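Spherulin-4 (Aspergillus clavatus, PDB 5C5G) is a fungal glycoside hydrolase with a (beta/alpha) barrel, which probably acts on galactosaminogalactan, a polymer containing N-acetyl-D-galactosamine. Local coordinates at residues V77-A82 and I113-T118; V149-G154 and S163-T168; V201-P206 and T235-G240; K9-L14 and A225-I230. All blocks are in the same frame, centred on the assembly; numbering follows the deposited sequence.

Contact 1 of 4, residues V77-A82 and I113-T118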
loop_
_atom_site.group_PDB
_atom_site.type_symbol
_atom_site.label_atom_id
_atom_site.label_comp_id
_atom_site.label_asym_id
_atom_site.label_seq_id
_atom_site.Cartn_x
_atom_site.Cartn_y
_atom_site.Cartn_z
ATOM N N VAL A 77 -3.637 4.103 8.770
ATOM C CA VAL A 77 -4.264 5.146 9.580
ATOM C C VAL A 77 -5.334 5.834 8.747
ATOM O O VAL A 77 -5.054 6.308 7.636
ATOM C CB VAL A 77 -3.235 6.190 10.062
ATOM C CG1 VAL A 77 -3.930 7.310 10.850
ATOM C CG2 VAL A 77 -2.163 5.533 10.922
ATOM N N ALA A 78 -6.553 5.907 9.262
ATOM C CA ALA A 78 -7.633 6.571 8.548
ATOM C C ALA A 78 -7.594 8.083 8.743
ATOM O O ALA A 78 -7.276 8.556 9.837
ATOM C CB ALA A 78 -8.976 6.039 9.031
ATOM N N THR A 79 -7.944 8.849 7.704
ATOM C CA THR A 79 -8.053 10.301 7.839
ATOM C C THR A 79 -9.446 10.844 7.561
ATOM O O THR A 79 -9.670 12.025 7.746
ATOM C CB THR A 79 -7.056 11.065 6.946
ATOM O OG1 THR A 79 -7.502 11.038 5.581
ATOM C CG2 THR A 79 -5.663 10.497 7.039
ATOM N N THR A 80 -10.363 9.997 7.093
ATOM C CA THR A 80 -11.735 10.435 6.798
ATOM C C THR A 80 -11.766 11.703 5.940
ATOM O O THR A 80 -12.447 12.679 6.261
ATOM C CB THR A 80 -12.564 10.663 8.089
ATOM O OG1 THR A 80 -12.183 9.700 9.073
ATOM C CG2 THR A 80 -14.064 10.524 7.787
ATOM N N TYR A 81 -11.024 11.681 4.839
ATOM C CA TYR A 81 -11.002 12.804 3.902
ATOM C C TYR A 81 -10.538 14.077 4.594
ATOM O O TYR A 81 -11.000 15.167 4.303
ATOM C CB TYR A 81 -12.357 12.937 3.196
ATOM C CG TYR A 81 -12.724 11.619 2.569
ATOM C CD1 TYR A 81 -12.073 11.166 1.422
ATOM C CD2 TYR A 81 -13.660 10.779 3.171
ATOM C CE1 TYR A 81 -12.376 9.933 0.865
ATOM C CE2 TYR A 81 -13.964 9.545 2.621
ATOM C CZ TYR A 81 -13.327 9.130 1.472
ATOM O OH TYR A 81 -13.633 7.906 0.925
ATOM N N ALA A 82 -9.567 13.901 5.489
ATOM C CA ALA A 82 -8.941 14.996 6.229
ATOM C C ALA A 82 -9.889 15.681 7.196
ATOM O O ALA A 82 -9.589 16.766 7.694
ATOM C CB ALA A 82 -8.288 16.010 5.275
ATOM N N ILE A 113 3.676 4.930 7.281
ATOM C CA ILE A 113 2.246 5.013 7.479
ATOM C C ILE A 113 1.538 5.119 6.140
ATOM O O ILE A 113 1.972 5.843 5.229
ATOM C CB ILE A 113 1.880 6.241 8.346
ATOM C CG1 ILE A 113 2.532 6.136 9.742
ATOM C CG2 ILE A 113 0.384 6.419 8.462
ATOM C CD1 ILE A 113 2.055 4.994 10.623
ATOM N N PHE A 114 0.432 4.385 6.057
ATOM C CA PHE A 114 -0.512 4.422 4.941
ATOM C C PHE A 114 -1.746 5.176 5.413
ATOM O O PHE A 114 -2.468 4.687 6.280
ATOM C CB PHE A 114 -0.876 2.986 4.565
ATOM C CG PHE A 114 -1.951 2.856 3.525
ATOM C CD1 PHE A 114 -1.651 2.910 2.184
ATOM C CD2 PHE A 114 -3.275 2.632 3.893
ATOM C CE1 PHE A 114 -2.644 2.747 1.221
ATOM C CE2 PHE A 114 -4.264 2.461 2.933
ATOM C CZ PHE A 114 -3.950 2.518 1.607
ATOM N N PHE A 115 -1.969 6.372 4.873
ATOM C CA PHE A 115 -3.104 7.220 5.241
ATOM C C PHE A 115 -4.247 6.951 4.287
ATOM O O PHE A 115 -4.182 7.298 3.099
ATOM C CB PHE A 115 -2.717 8.687 5.180
ATOM C CG PHE A 115 -1.741 9.106 6.246
ATOM C CD1 PHE A 115 -2.163 9.210 7.572
ATOM C CD2 PHE A 115 -0.434 9.419 5.940
ATOM C CE1 PHE A 115 -1.290 9.611 8.571
ATOM C CE2 PHE A 115 0.459 9.818 6.938
ATOM C CZ PHE A 115 0.024 9.921 8.261
ATOM N N ASP A 116 -5.308 6.342 4.789
ATOM C CA ASP A 116 -6.474 6.043 3.970
ATOM C C ASP A 116 -7.412 7.233 3.900
ATOM O O ASP A 116 -7.460 8.081 4.797
ATOM C CB ASP A 116 -7.199 4.812 4.500
ATOM C CG ASP A 116 -8.029 4.112 3.446
ATOM O OD1 ASP A 116 -7.848 4.368 2.229
ATOM O OD2 ASP A 116 -8.887 3.303 3.824
ATOM N N GLU A 117 -8.127 7.293 2.794
ATOM C CA GLU A 117 -9.182 8.276 2.564
ATOM C C GLU A 117 -8.661 9.693 2.559
ATOM O O GLU A 117 -9.266 10.588 3.137
ATOM C CB GLU A 117 -10.280 8.171 3.628
ATOM C CG GLU A 117 -10.807 6.775 3.863
ATOM C CD GLU A 117 -11.523 6.627 5.212
ATOM O OE1 GLU A 117 -11.066 7.201 6.242
ATOM O OE2 GLU A 117 -12.547 5.919 5.235
ATOM N N THR A 118 -7.551 9.940 1.905
ATOM C CA THR A 118 -7.109 11.317 1.755
ATOM C C THR A 118 -7.990 11.987 0.685
ATOM O O THR A 118 -8.531 11.327 -0.195
ATOM C CB THR A 118 -5.631 11.384 1.379
ATOM O OG1 THR A 118 -5.410 10.601 0.203
ATOM C CG2 THR A 118 -4.769 10.869 2.522
HETATM O O HOH W 1 -12.859 7.103 8.459
#

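Contact 2 of 4, residues V149-G154 and S163-T168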
loop_
_atom_site.group_PDB
_atom_site.type_symbol
_atom_site.label_atom_id
_atom_site.label_comp_id
_atom_site.label_asym_id
_atom_site.label_seq_id
_atom_site.Cartn_x
_atom_site.Cartn_y
_atom_site.Cartn_z
ATOM N N VAL A 149 5.595 7.469 3.642
ATOM C CA VAL A 149 4.239 8.004 3.671
ATOM C C VAL A 149 3.526 7.630 2.383
ATOM O O VAL A 149 3.994 7.952 1.284
ATOM C CB VAL A 149 4.249 9.533 3.790
ATOM C CG1 VAL A 149 2.836 10.107 3.653
ATOM C CG2 VAL A 149 4.843 9.951 5.125
ATOM N N VAL A 150 2.390 6.952 2.522
ATOM C CA VAL A 150 1.530 6.653 1.377
ATOM C C VAL A 150 0.160 7.246 1.641
ATOM O O VAL A 150 -0.324 7.196 2.772
ATOM C CB VAL A 150 1.433 5.133 1.106
ATOM C CG1 VAL A 150 0.457 4.801 -0.029
ATOM C CG2 VAL A 150 2.802 4.569 0.776
ATOM N N HIS A 151 -0.440 7.828 0.606
ATOM C CA HIS A 151 -1.801 8.330 0.663
ATOM C C HIS A 151 -2.699 7.479 -0.196
ATOM O O HIS A 151 -2.296 7.064 -1.285
ATOM C CB HIS A 151 -1.860 9.747 0.097
ATOM C CG HIS A 151 -1.219 10.772 0.961
ATOM N ND1 HIS A 151 -1.080 12.081 0.568
ATOM C CD2 HIS A 151 -0.691 10.687 2.205
ATOM C CE1 HIS A 151 -0.494 12.763 1.538
ATOM N NE2 HIS A 151 -0.244 11.941 2.537
ATOM N N ASN A 152 -3.930 7.268 0.243
ATOM C CA ASN A 152 -4.943 6.616 -0.586
ATOM C C ASN A 152 -6.205 7.453 -0.768
ATOM O O ASN A 152 -7.181 7.295 -0.041
ATOM C CB ASN A 152 -5.352 5.263 -0.043
ATOM C CG ASN A 152 -6.293 4.547 -0.993
ATOM O OD1 ASN A 152 -6.397 4.900 -2.176
ATOM N ND2 ASN A 152 -7.033 3.574 -0.479
ATOM N N PRO A 153 -6.201 8.315 -1.785
ATOM C CA PRO A 153 -7.433 9.013 -2.142
ATOM C C PRO A 153 -8.367 8.117 -2.933
ATOM O O PRO A 153 -9.530 8.479 -3.109
ATOM C CB PRO A 153 -6.937 10.178 -3.011
ATOM C CG PRO A 153 -5.637 9.699 -3.572
ATOM C CD PRO A 153 -5.028 8.841 -2.503
ATOM N N GLY A 154 -7.877 6.985 -3.415
ATOM C CA GLY A 154 -8.704 6.037 -4.140
ATOM C C GLY A 154 -9.154 6.531 -5.502
ATOM O O GLY A 154 -10.098 5.981 -6.079
ATOM N N SER A 163 3.338 15.519 -3.908
ATOM C CA SER A 163 4.680 15.674 -3.347
ATOM C C SER A 163 4.683 15.575 -1.818
ATOM O O SER A 163 5.760 15.535 -1.216
ATOM C CB SER A 163 5.315 16.978 -3.809
ATOM O OG SER A 163 4.578 18.062 -3.309
ATOM N N THR A 164 3.513 15.502 -1.191
ATOM C CA THR A 164 3.441 15.332 0.261
ATOM C C THR A 164 3.557 13.878 0.708
ATOM O O THR A 164 3.659 13.595 1.903
ATOM C CB THR A 164 2.150 15.946 0.845
ATOM O OG1 THR A 164 0.986 15.202 0.461
ATOM C CG2 THR A 164 2.005 17.366 0.380
ATOM N N ALA A 165 3.558 12.952 -0.236
ATOM C CA ALA A 165 3.633 11.521 0.053
ATOM C C ALA A 165 4.724 10.897 -0.808
ATOM O O ALA A 165 5.086 11.435 -1.868
ATOM C CB ALA A 165 2.297 10.839 -0.212
ATOM N N ASP A 166 5.249 9.763 -0.375
ATOM C CA ASP A 166 6.151 8.982 -1.201
ATOM C C ASP A 166 5.426 8.292 -2.340
ATOM O O ASP A 166 5.948 8.199 -3.459
ATOM C CB ASP A 166 6.888 7.968 -0.341
ATOM C CG ASP A 166 7.789 8.633 0.654
ATOM O OD1 ASP A 166 8.763 9.283 0.212
ATOM O OD2 ASP A 166 7.567 8.550 1.880
ATOM N N SER A 167 4.202 7.841 -2.078
ATOM C CA SER A 167 3.333 7.265 -3.109
ATOM C C SER A 167 1.899 7.583 -2.803
ATOM O O SER A 167 1.527 7.679 -1.630
ATOM C CB SER A 167 3.502 5.749 -3.195
ATOM O OG SER A 167 4.829 5.405 -3.555
ATOM N N THR A 168 1.101 7.720 -3.856
ATOM C CA THR A 168 -0.319 7.969 -3.736
ATOM C C THR A 168 -1.062 6.967 -4.591
ATOM O O THR A 168 -0.759 6.806 -5.772
ATOM C CB THR A 168 -0.672 9.398 -4.212
ATOM O OG1 THR A 168 -0.039 10.358 -3.362
ATOM C CG2 THR A 168 -2.148 9.653 -4.160
HETATM O O HOH W 2 -1.726 12.461 -2.154
#

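Contact 3 of 4, residues V201-P206 and T235-G240. With EDO (1,2-ethanediol), chain C.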
loop_
_atom_site.group_PDB
_atom_site.type_symbol
_atom_site.label_atom_id
_atom_site.label_comp_id
_atom_site.label_asym_id
_atom_site.label_seq_id
_atom_site.Cartn_x
_atom_site.Cartn_y
_atom_site.Cartn_z
ATOM N N VAL A 201 -4.207 0.126 -7.741
ATOM C CA VAL A 201 -4.852 -1.029 -7.150
ATOM C C VAL A 201 -6.018 -1.427 -8.055
ATOM O O VAL A 201 -6.986 -0.667 -8.205
ATOM C CB VAL A 201 -5.365 -0.700 -5.747
ATOM C CG1 VAL A 201 -6.219 -1.835 -5.195
ATOM C CG2 VAL A 201 -4.203 -0.440 -4.803
ATOM N N ILE A 202 -5.924 -2.612 -8.638
ATOM C CA ILE A 202 -6.933 -3.103 -9.564
ATOM C C ILE A 202 -7.422 -4.441 -9.051
ATOM O O ILE A 202 -6.675 -5.409 -9.041
ATOM C CB ILE A 202 -6.385 -3.276 -10.990
ATOM C CG1 ILE A 202 -5.725 -1.985 -11.483
ATOM C CG2 ILE A 202 -7.496 -3.693 -11.948
ATOM C CD1 ILE A 202 -4.909 -2.178 -12.760
ATOM N N HIS A 203 -8.680 -4.496 -8.640
ATOM C CA HIS A 203 -9.273 -5.735 -8.172
ATOM C C HIS A 203 -10.340 -6.198 -9.152
ATOM O O HIS A 203 -10.590 -5.547 -10.170
ATOM C CB HIS A 203 -9.809 -5.576 -6.751
ATOM C CG HIS A 203 -10.777 -4.452 -6.570
ATOM N ND1 HIS A 203 -12.048 -4.458 -7.100
ATOM C CD2 HIS A 203 -10.658 -3.293 -5.881
ATOM C CE1 HIS A 203 -12.667 -3.343 -6.750
ATOM N NE2 HIS A 203 -11.845 -2.620 -6.010
ATOM N N SER A 204 -10.957 -7.338 -8.864
ATOM C CA SER A 204 -12.069 -7.832 -9.666
ATOM C C SER A 204 -11.645 -8.070 -11.108
ATOM O O SER A 204 -12.453 -7.937 -12.037
ATOM C CB SER A 204 -13.255 -6.860 -9.594
ATOM O OG SER A 204 -13.539 -6.530 -8.230
ATOM N N VAL A 205 -10.400 -8.466 -11.311
ATOM C CA VAL A 205 -9.959 -8.822 -12.659
ATOM C C VAL A 205 -10.608 -10.152 -13.064
ATOM O O VAL A 205 -10.547 -11.125 -12.311
ATOM C CB VAL A 205 -8.442 -8.953 -12.717
ATOM C CG1 VAL A 205 -7.994 -9.288 -14.126
ATOM C CG2 VAL A 205 -7.778 -7.663 -12.265
ATOM N N PRO A 206 -11.257 -10.206 -14.245
ATOM C CA PRO A 206 -11.854 -11.468 -14.687
ATOM C C PRO A 206 -10.801 -12.557 -14.788
ATOM O O PRO A 206 -9.661 -12.291 -15.161
ATOM C CB PRO A 206 -12.386 -11.141 -16.086
ATOM C CG PRO A 206 -12.554 -9.673 -16.110
ATOM C CD PRO A 206 -11.508 -9.111 -15.197
ATOM N N THR A 235 -14.642 -10.136 -4.365
ATOM C CA THR A 235 -15.176 -10.014 -3.011
ATOM C C THR A 235 -14.016 -10.243 -2.059
ATOM O O THR A 235 -13.182 -11.121 -2.298
ATOM C CB THR A 235 -16.240 -11.075 -2.757
ATOM O OG1 THR A 235 -17.275 -10.934 -3.731
ATOM C CG2 THR A 235 -16.849 -10.944 -1.354
ATOM N N ASP A 236 -13.936 -9.448 -1.000
ATOM C CA ASP A 236 -12.890 -9.609 0.014
ATOM C C ASP A 236 -11.507 -9.563 -0.614
ATOM O O ASP A 236 -10.585 -10.313 -0.243
ATOM C CB ASP A 236 -13.093 -10.891 0.819
ATOM C CG ASP A 236 -14.336 -10.849 1.657
ATOM O OD1 ASP A 236 -14.625 -9.784 2.235
ATOM O OD2 ASP A 236 -15.018 -11.886 1.736
ATOM N N TYR A 237 -11.351 -8.644 -1.557
ATOM C CA TYR A 237 -10.141 -8.566 -2.358
ATOM C C TYR A 237 -8.909 -8.052 -1.616
ATOM O O TYR A 237 -7.814 -8.140 -2.170
ATOM C CB TYR A 237 -10.369 -7.757 -3.648
ATOM C CG TYR A 237 -11.385 -6.637 -3.541
ATOM C CD1 TYR A 237 -11.104 -5.457 -2.860
ATOM C CD2 TYR A 237 -12.634 -6.773 -4.128
ATOM C CE1 TYR A 237 -12.042 -4.461 -2.770
ATOM C CE2 TYR A 237 -13.571 -5.787 -4.051
ATOM C CZ TYR A 237 -13.268 -4.625 -3.375
ATOM O OH TYR A 237 -14.219 -3.643 -3.300
ATOM N N TYR A 238 -9.062 -7.539 -0.396
ATOM C CA TYR A 238 -7.917 -7.201 0.450
ATOM C C TYR A 238 -7.793 -8.143 1.628
ATOM O O TYR A 238 -6.930 -7.949 2.483
ATOM C CB TYR A 238 -8.004 -5.756 0.959
ATOM C CG TYR A 238 -8.244 -4.732 -0.130
ATOM C CD1 TYR A 238 -7.613 -4.824 -1.358
ATOM C CD2 TYR A 238 -9.110 -3.675 0.083
ATOM C CE1 TYR A 238 -7.841 -3.880 -2.349
ATOM C CE2 TYR A 238 -9.339 -2.725 -0.899
ATOM C CZ TYR A 238 -8.697 -2.838 -2.112
ATOM O OH TYR A 238 -8.931 -1.912 -3.115
ATOM N N ALA A 239 -8.627 -9.178 1.672
ATOM C CA ALA A 239 -8.655 -10.074 2.822
ATOM C C ALA A 239 -8.424 -11.516 2.428
ATOM O O ALA A 239 -8.671 -12.424 3.224
ATOM C CB ALA A 239 -9.962 -9.928 3.578
ATOM N N GLY A 240 -7.889 -11.717 1.239
ATOM C CA GLY A 240 -7.544 -13.040 0.768
ATOM C C GLY A 240 -6.670 -12.867 -0.451
ATOM O O GLY A 240 -6.526 -11.762 -0.977
HETATM C C1 EDO C . -3.593 -8.661 0.063
HETATM O O1 EDO C . -4.769 -9.054 0.767
HETATM C C2 EDO C . -2.987 -9.920 -0.535
HETATM O O2 EDO C . -3.820 -10.403 -1.588
#

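Contact 4 of 4, residues K9-L14 and A225-I230. With EDO (1,2-ethanediol), chain C.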
loop_
_atom_site.group_PDB
_atom_site.type_symbol
_atom_site.label_atom_id
_atom_site.label_comp_id
_atom_site.label_asym_id
_atom_site.label_seq_id
_atom_site.Cartn_x
_atom_site.Cartn_y
_atom_site.Cartn_z
ATOM N N LYS A 9 7.131 -1.881 -7.413
ATOM C CA LYS A 9 6.940 -2.565 -6.148
ATOM C C LYS A 9 5.599 -3.265 -6.143
ATOM O O LYS A 9 4.626 -2.758 -6.698
ATOM C CB LYS A 9 6.976 -1.558 -5.014
ATOM C CG LYS A 9 8.269 -0.763 -4.947
ATOM C CD LYS A 9 8.199 0.350 -3.915
ATOM C CE LYS A 9 9.475 1.192 -3.887
ATOM N NZ LYS A 9 9.824 1.752 -5.223
ATOM N N VAL A 10 5.549 -4.407 -5.473
ATOM C CA VAL A 10 4.279 -5.059 -5.202
ATOM C C VAL A 10 3.647 -4.389 -3.981
ATOM O O VAL A 10 4.230 -4.395 -2.891
ATOM C CB VAL A 10 4.461 -6.571 -4.965
ATOM C CG1 VAL A 10 3.160 -7.206 -4.535
ATOM C CG2 VAL A 10 4.995 -7.246 -6.229
ATOM N N PHE A 11 2.485 -3.785 -4.182
ATOM C CA PHE A 11 1.742 -3.142 -3.103
ATOM C C PHE A 11 0.754 -4.158 -2.558
ATOM O O PHE A 11 0.027 -4.790 -3.333
ATOM C CB PHE A 11 1.013 -1.940 -3.658
ATOM C CG PHE A 11 0.261 -1.183 -2.638
ATOM C CD1 PHE A 11 0.914 -0.353 -1.746
ATOM C CD2 PHE A 11 -1.097 -1.304 -2.547
ATOM C CE1 PHE A 11 0.202 0.345 -0.790
ATOM C CE2 PHE A 11 -1.806 -0.614 -1.596
ATOM C CZ PHE A 11 -1.157 0.202 -0.720
ATOM N N VAL A 12 0.733 -4.344 -1.246
ATOM C CA VAL A 12 -0.078 -5.390 -0.627
ATOM C C VAL A 12 -0.937 -4.791 0.476
ATOM O O VAL A 12 -0.428 -4.500 1.568
ATOM C CB VAL A 12 0.784 -6.513 -0.029
ATOM C CG1 VAL A 12 -0.097 -7.700 0.355
ATOM C CG2 VAL A 12 1.868 -6.957 -1.028
ATOM N N PRO A 13 -2.231 -4.580 0.211
ATOM C CA PRO A 13 -3.133 -4.181 1.294
ATOM C C PRO A 13 -3.489 -5.439 2.053
ATOM O O PRO A 13 -4.411 -6.165 1.689
ATOM C CB PRO A 13 -4.318 -3.564 0.566
ATOM C CG PRO A 13 -4.258 -4.110 -0.814
ATOM C CD PRO A 13 -2.911 -4.657 -1.094
ATOM N N LEU A 14 -2.724 -5.733 3.090
ATOM C CA LEU A 14 -2.773 -7.033 3.740
ATOM C C LEU A 14 -3.787 -7.005 4.863
ATOM O O LEU A 14 -3.442 -7.007 6.048
ATOM C CB LEU A 14 -1.383 -7.431 4.248
ATOM C CG LEU A 14 -1.255 -8.842 4.815
ATOM C CD1 LEU A 14 -1.520 -9.867 3.731
ATOM C CD2 LEU A 14 0.110 -9.059 5.414
ATOM N N ALA A 225 2.838 3.291 -12.979
ATOM C CA ALA A 225 2.734 3.257 -11.522
ATOM C C ALA A 225 3.858 2.429 -10.925
ATOM O O ALA A 225 4.067 1.276 -11.317
ATOM C CB ALA A 225 1.401 2.681 -11.095
ATOM N N ASP A 226 4.574 3.004 -9.969
ATOM C CA ASP A 226 5.720 2.337 -9.358
ATOM C C ASP A 226 5.325 1.376 -8.247
ATOM O O ASP A 226 6.187 0.656 -7.756
ATOM C CB ASP A 226 6.689 3.378 -8.812
ATOM C CG ASP A 226 8.020 2.794 -8.387
ATOM O OD1 ASP A 226 8.683 2.151 -9.233
ATOM O OD2 ASP A 226 8.420 3.014 -7.215
ATOM N N GLU A 227 4.052 1.347 -7.848
ATOM C CA GLU A 227 3.560 0.344 -6.897
ATOM C C GLU A 227 2.235 -0.166 -7.407
ATOM O O GLU A 227 1.415 0.633 -7.851
ATOM C CB GLU A 227 3.420 0.896 -5.472
ATOM C CG GLU A 227 4.582 1.792 -5.066
ATOM C CD GLU A 227 4.901 1.817 -3.592
ATOM O OE1 GLU A 227 4.593 0.825 -2.887
ATOM O OE2 GLU A 227 5.482 2.821 -3.149
ATOM N N ILE A 228 2.033 -1.484 -7.382
ATOM C CA ILE A 228 0.886 -2.101 -8.034
ATOM C C ILE A 228 0.348 -3.273 -7.213
ATOM O O ILE A 228 1.124 -4.106 -6.743
ATOM C CB ILE A 228 1.280 -2.651 -9.415
ATOM C CG1 ILE A 228 1.872 -1.543 -10.288
ATOM C CG2 ILE A 228 0.088 -3.315 -10.084
ATOM C CD1 ILE A 228 2.460 -2.039 -11.584
ATOM N N PHE A 229 -0.975 -3.330 -7.081
ATOM C CA PHE A 229 -1.670 -4.522 -6.603
ATOM C C PHE A 229 -2.714 -4.883 -7.641
ATOM O O PHE A 229 -3.505 -4.028 -8.049
ATOM C CB PHE A 229 -2.378 -4.242 -5.287
ATOM C CG PHE A 229 -3.083 -5.439 -4.698
ATOM C CD1 PHE A 229 -2.371 -6.568 -4.329
ATOM C CD2 PHE A 229 -4.454 -5.416 -4.472
ATOM C CE1 PHE A 229 -3.036 -7.673 -3.770
ATOM C CE2 PHE A 229 -5.107 -6.509 -3.907
ATOM C CZ PHE A 229 -4.400 -7.622 -3.557
ATOM N N ILE A 230 -2.707 -6.139 -8.089
ATOM C CA ILE A 230 -3.702 -6.660 -9.016
ATOM C C ILE A 230 -4.234 -7.954 -8.430
ATOM O O ILE A 230 -3.446 -8.798 -8.006
ATOM C CB ILE A 230 -3.095 -6.923 -10.403
ATOM C CG1 ILE A 230 -2.763 -5.588 -11.061
ATOM C CG2 ILE A 230 -4.073 -7.708 -11.282
ATOM C CD1 ILE A 230 -1.919 -5.704 -12.338
HETATM C C1 EDO C . -3.593 -8.661 0.063
HETATM O O1 EDO C . -4.769 -9.054 0.767
HETATM C C2 EDO C . -2.987 -9.920 -0.535
HETATM O O2 EDO C . -3.820 -10.403 -1.588
#

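Contact 1 of 4, residues V77-A82 and I113-T118
E117 turns its CG anti to its own carbonyl carbon (chi1 -50°), and the rest of the chain runs extended. This carries the carboxylate to the backbone of T80. The Y81 CG has the same placing beside its backbone N (chi1 -54°), which swings the ring across the E117 side chain at about a right angle. E117 CB lies over a face of the Y81 ring, 3.9 Å from its centroid, a CH-pi contact almost on the ring normal. E117 OE1 takes the N-H of T80 at 3.0 Å. It is met on the anti side, out of the carboxylate plane. A water bridges the same OE1 and T80 OG1. The backbone of E117 adds a weak bond from Y81 N to E117 O.

These loops follow two neighbouring parallel strands of the barrel, 71-78 and 112-116, joined through helix 86-103 as a beta-alpha-beta unit. V77 N bonds to F114 O at 2.8 Å, and D116 N bonds to V77 O. T79 N continues the pairing to D116 O at 3.0 Å. V77 and F115 share the face turned to the helices, where V77 CG2 meets I113 CG2 at 3.7 Å. I113 CG2 also sits over the centre of the F115 ring. A78 and D116 share the other face. D116 belongs to the N-acetyl-D-galactosamine site. Its OD2 is hydrogen-bonded to Y76 OH, another residue of that site, and its OD1 receives a weak bond from N152.

Contact 2 of 4, residues V149-G154 and S163-T168
V149 and D166 are joined by two hydrogen bonds that run in opposite directions. D166 CG lies beside its own backbone N (chi1 -65°), which brings the carboxylate to V149. V149 N gives its proton to D166 OD2 at 2.9 Å, on the anti lone pair of that oxygen. D166 N returns a bond to V149 O at 2.8 Å. S167 N reaches the same carbonyl weakly. Further on, H151 N bonds to S167 O at 3.0 Å. V150 pairs with S167 and H151 with T168, in parallel register between strands 148-152 and 167-172 of the barrel.

The packing centres on the H151 ring. A165 CB stands over the middle of one face, 3.6 Å from the ring centroid, in a CH-pi contact. T164 OG1 comes to the ring edge, 3.0 Å from H151 CE1; this hydroxyl is hydrogen-bonded to Y161 O. V149 CG1 also touches A165 CB. Beyond the ring, T168 CG2 presses on P153 CD at 3.4 Å, a snug fit for two carbons.

One water links H151 ND1, at 2.8 Å, with T168 OG1. It lies in the plane of the ring, at its edge.

D166 OD2 also forms a salt bridge with K138, so one carboxylate oxygen serves both a backbone N-H and a lysine. The A165 methyl and the water hold the imidazole from its face and its edge, which should limit its rotation.

Contact 3 of 4, residues V201-P206 and T235-G240
H203 and Y237 stack face to face, with ring planes only 3° apart and centroids separated by 3.7 Å. The imidazole lies almost squarely over the phenol ring. H203 CG sits between its backbone N and carbonyl carbon; chi1 of 55° brings the ring over Y237, and chi2 of 70° turns it flat. H203 CB also touches the face of Y237. H203 ND1 and S204 OG are hydrogen-bonded at 2.8 Å, and this bond holds the imidazole from the side.

Y238 comes in at a different angle. Its OH lies near the plane of the H203 ring, 3.5 Å from H203 CD2. V201 CG1 packs on the edge of the Y238 ring and approaches its OH at 3.4 Å. Y237 CD1 lies over the centre of a Y238 ring face, while Y238 CD1 is at the edge of Y237.

The contact joins the end of barrel strand 198-203 to the loop between strand 227-230 and helix 245-252. A type I turn from D236 to A239 places both tyrosines, and A239 N bonds to D236 O at 3.0 Å. An ethanediol, probably from the crystallisation liquor, donates to G240 O.

The two segments meet through rings and a methyl group. The main polar partner of Y238 OH is E172, a residue of the N-acetyl-D-galactosamine site. The arrangement is consistent with the packing setting the Y238 hydroxyl beside E172.

Contact 4 of 4, residues K9-L14 and A225-I230
K9 and D226 form a salt bridge, with K9 NZ 2.7 Å from D226 OD2. The ammonium group meets that oxygen on the syn side, out of the carboxylate plane. The lysine chain is extended as far as CE and bends at the last torsion (chi4 55°), which turns NZ to the aspartate. D226 OD1 has a second cation, R195. K9 CD lies 3.6 Å from E227 CD, so the aliphatic part of the lysine packs on the glutamate. The E227 carboxylate is buried and bonded to Y148, S167 and T39.

Backbone bonds hold the strands in parallel register. K9 N bonds to D226 O at 2.7 Å, I228 N to K9 O, and F11 N to I228 O at 2.9 Å. F11 O is buried with no hydrogen-bond partner; F229 CD1 lies 3.1 Å from it.

Apolar contacts follow further along. P13 CD sits over the centre of the F229 ring, 3.7 Å from its centroid, as a CH-pi contact. F11 CD2 meets F229 CB at 4.2 Å.

This pairing joins the first and last strands of the eight-stranded barrel and closes it. Strand 38-42 flanks strand 9-13, and strand 198-203 flanks 227-230. Helix 245-252 covers V10 and I228 from outside, through M252, while F11 points inward to C199 and V201.

All four contacts lie on one closed barrel of eight parallel strands. Contact 1 joins strands 71-78 and 112-116, contact 2 strands 148-152 and 167-172. Contact 3 ties strand 198-203 to the loop after strand 227-230, and contact 4 pairs strand 227-230 with strand 9-13. Along the chain, contacts 1 and 2 come in series, both within the span bracketed by contact 4; contact 3 alternates with contact 4. Contacts 1 and 2, centres 9 Å apart, meet where strands 112-116 and 148-152 pair; the centres of 1 and 3 are 20 Å apart. Inside the barrel, contacts 2 and 4 touch, and F114 meets F11. Contacts 1 and 3 both border the sugar site.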